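Local coordinates for protein ALKF (Bacillus cereus, PDB 3ZBO) that is of uncertain function but is related to the HEAT-like repeat DNA glycosylases and shows affinity for branched DNA structures, at residues Asn178-Leu181 with Asn182-Ile186. Sequence-based numbering, arbitrary orientation.
Sequences NNFL and NTVAI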
ATOM      1  N   ASN A 178       7.080  -5.706   7.465  1.00 11.09           N
ATOM      2  CA  ASN A 178       6.568  -7.049   7.767  1.00 11.45           C
ATOM      3  C   ASN A 178       5.806  -7.668   6.584  1.00 12.26           C
ATOM      4  O   ASN A 178       5.974  -8.893   6.327  1.00 11.81           O
ATOM      5  CB  ASN A 178       5.679  -6.965   9.046  1.00 10.99           C
ATOM      6  CG  ASN A 178       5.329  -8.337   9.604  1.00 12.50           C
ATOM      7  OD1 ASN A 178       4.174  -8.809   9.407  1.00 20.31           O
ATOM      8  ND2 ASN A 178       6.260  -8.886  10.296  1.00 14.18           N
ATOM      9  N   ASN A 179       5.016  -6.803   5.943  1.00  9.77           N
ATOM     10  CA  ASN A 179       4.285  -7.221   4.731  1.00 10.96           C
ATOM     11  C   ASN A 179       5.362  -7.663   3.695  1.00 11.04           C
ATOM     12  O   ASN A 179       5.154  -8.722   3.014  1.00 11.31           O
ATOM     13  CB  ASN A 179       3.369  -6.033   4.286  1.00 10.56           C
ATOM     14  CG  ASN A 179       2.465  -6.386   3.145  1.00 14.44           C
ATOM     15  OD1 ASN A 179       2.279  -7.568   2.861  1.00 19.28           O
ATOM     16  ND2 ASN A 179       1.789  -5.369   2.568  1.00 14.10           N
ATOM     17  N   PHE A 180       6.452  -6.935   3.572  1.00 11.55           N
ATOM     18  CA  PHE A 180       7.461  -7.335   2.594  1.00 12.87           C
ATOM     19  C   PHE A 180       8.002  -8.752   2.946  1.00 13.21           C
ATOM     20  O   PHE A 180       8.196  -9.551   2.021  1.00 12.51           O
ATOM     21  CB  PHE A 180       8.545  -6.213   2.563  1.00 11.72           C
ATOM     22  CG  PHE A 180       9.696  -6.514   1.616  1.00 11.27           C
ATOM     23  CD1 PHE A 180       9.584  -6.157   0.274  1.00 12.63           C
ATOM     24  CD2 PHE A 180      10.828  -7.102   2.113  1.00 12.37           C
ATOM     25  CE1 PHE A 180      10.655  -6.389  -0.611  1.00 12.98           C
ATOM     26  CE2 PHE A 180      11.911  -7.347   1.246  1.00 11.56           C
ATOM     27  CZ  PHE A 180      11.834  -6.995  -0.150  1.00 12.10           C
ATOM     28  N   LEU A 181       8.319  -9.040   4.194  1.00 12.61           N
ATOM     29  CA  LEU A 181       8.786 -10.394   4.574  1.00 11.82           C
ATOM     30  C   LEU A 181       7.769 -11.431   4.129  1.00 12.64           C
ATOM     31  O   LEU A 181       8.132 -12.430   3.523  1.00 13.49           O
ATOM     32  CB  LEU A 181       8.945 -10.568   6.113  1.00 13.95           C
ATOM     33  CG  LEU A 181       9.966  -9.640   6.746  1.00 17.83           C
ATOM     34  CD1 LEU A 181      10.056 -10.201   8.196  1.00 18.53           C
ATOM     35  CD2 LEU A 181      11.430  -9.804   6.049  1.00 19.99           C
ATOM     36  N   ASN A 182       6.490 -11.195   4.461  1.00 11.86           N
ATOM     37  CA  ASN A 182       5.479 -12.170   4.054  1.00 11.49           C
ATOM     38  C   ASN A 182       5.353 -12.323   2.597  1.00 13.35           C
ATOM     39  O   ASN A 182       5.241 -13.437   2.122  1.00 14.24           O
ATOM     40  CB  ASN A 182       4.103 -11.658   4.494  1.00 12.60           C
ATOM     41  CG  ASN A 182       3.712 -12.036   5.831  1.00 23.81           C
ATOM     42  OD1 ASN A 182       3.116 -13.145   5.987  1.00 31.65           O
ATOM     43  ND2 ASN A 182       3.682 -11.069   6.729  1.00 25.78           N
ATOM     44  N   THR A 183       5.463 -11.236   1.848  1.00 11.69           N
ATOM     45  CA  THR A 183       5.206 -11.246   0.403  1.00 10.30           C
ATOM     46  C   THR A 183       6.380 -11.895  -0.288  1.00 12.65           C
ATOM     47  O   THR A 183       6.170 -12.666  -1.251  1.00 12.26           O
ATOM     48  CB  THR A 183       4.988  -9.809  -0.108  1.00 11.33           C
ATOM     49  OG1 THR A 183       3.837  -9.283   0.562  1.00 12.31           O
ATOM     50  CG2 THR A 183       4.635  -9.904  -1.620  1.00 13.69           C
ATOM     51  N   VAL A 184       7.620 -11.584   0.122  1.00 11.35           N
ATOM     52  CA  VAL A 184       8.815 -12.259  -0.513  1.00 11.96           C
ATOM     53  C   VAL A 184       8.659 -13.768  -0.254  1.00 12.58           C
ATOM     54  O   VAL A 184       8.847 -14.578  -1.168  1.00 13.49           O
ATOM     55  CB  VAL A 184      10.153 -11.736   0.055  1.00 12.49           C
ATOM     56  CG1 VAL A 184      11.310 -12.642  -0.506  1.00 13.90           C
ATOM     57  CG2 VAL A 184      10.362 -10.247  -0.403  1.00 13.66           C
ATOM     58  N   ALA A 185       8.321 -14.160   0.981  1.00 12.02           N
ATOM     59  CA  ALA A 185       8.286 -15.638   1.256  1.00 12.02           C
ATOM     60  C   ALA A 185       7.297 -16.363   0.401  1.00 14.35           C
ATOM     61  O   ALA A 185       7.531 -17.573   0.111  1.00 16.54           O
ATOM     62  CB  ALA A 185       8.012 -15.811   2.718  1.00 13.89           C
ATOM     63  N   ILE A 186       6.168 -15.759   0.093  1.00 11.98           N
ATOM     64  CA  ILE A 186       5.145 -16.417  -0.693  1.00 13.33           C
ATOM     65  C   ILE A 186       5.225 -16.118  -2.160  1.00 14.49           C
ATOM     66  O   ILE A 186       5.009 -17.026  -2.999  1.00 16.33           O
ATOM     67  CB  ILE A 186       3.761 -16.024  -0.088  1.00 13.96           C
ATOM     68  CG1 ILE A 186       3.620 -16.547   1.325  1.00 15.35           C
ATOM     69  CG2 ILE A 186       2.636 -16.579  -1.012  1.00 15.00           C
ATOM     70  CD1 ILE A 186       3.936 -18.064   1.533  1.00 17.71           C
TER
HETATM   71  O   HOH W   1       2.132 -10.909   9.638  1.00 17.21           O
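Asn-182 folds back against Asn-178, one turn earlier in helix 171-187. Its CB lies 3.5 Å from Asn-179 O. From there CG, anti to the carbonyl carbon (chi1 -88°) and 3.9 Å from Asn-178 O, carries the amide toward the preceding turn, and Asn-182 ND2 reaches Asn-178 O at 3.2 Å, approaching from above the carbonyl plane, and comes within 3.5 Å of Asn-178 OD1. Because the backbone N of Asn-182 donates to the same backbone oxygen at 3.0 Å, Asn-178 O is gripped twice by one residue. The two side-chain amides are turned 76° apart; a water donates to Asn-178 OD1 and more weakly accepts from Asn-182 ND2, bridging them. Helix 171-187 is part of a mostly helical, AlkD-like domain, consistent with the HEAT-like repeat architecture of the related DNA glycosylases, and it is packed against helices 128-144, 152-165, 192-202 and 219-228. Thr-183 repeats the double grip: OG1, beside its own backbone N, donates to Asn-179 O at 2.8 Å from above the carbonyl plane (45° out of it), while the main-chain N of Thr-183 donates to the same oxygen. Facing helix 152-165, Val-184 CG2 sits over one face of the Phe-180 ring in a CH-pi contact, 3.7 Å from the centroid. Trp-135 meets this ring edge-to-face.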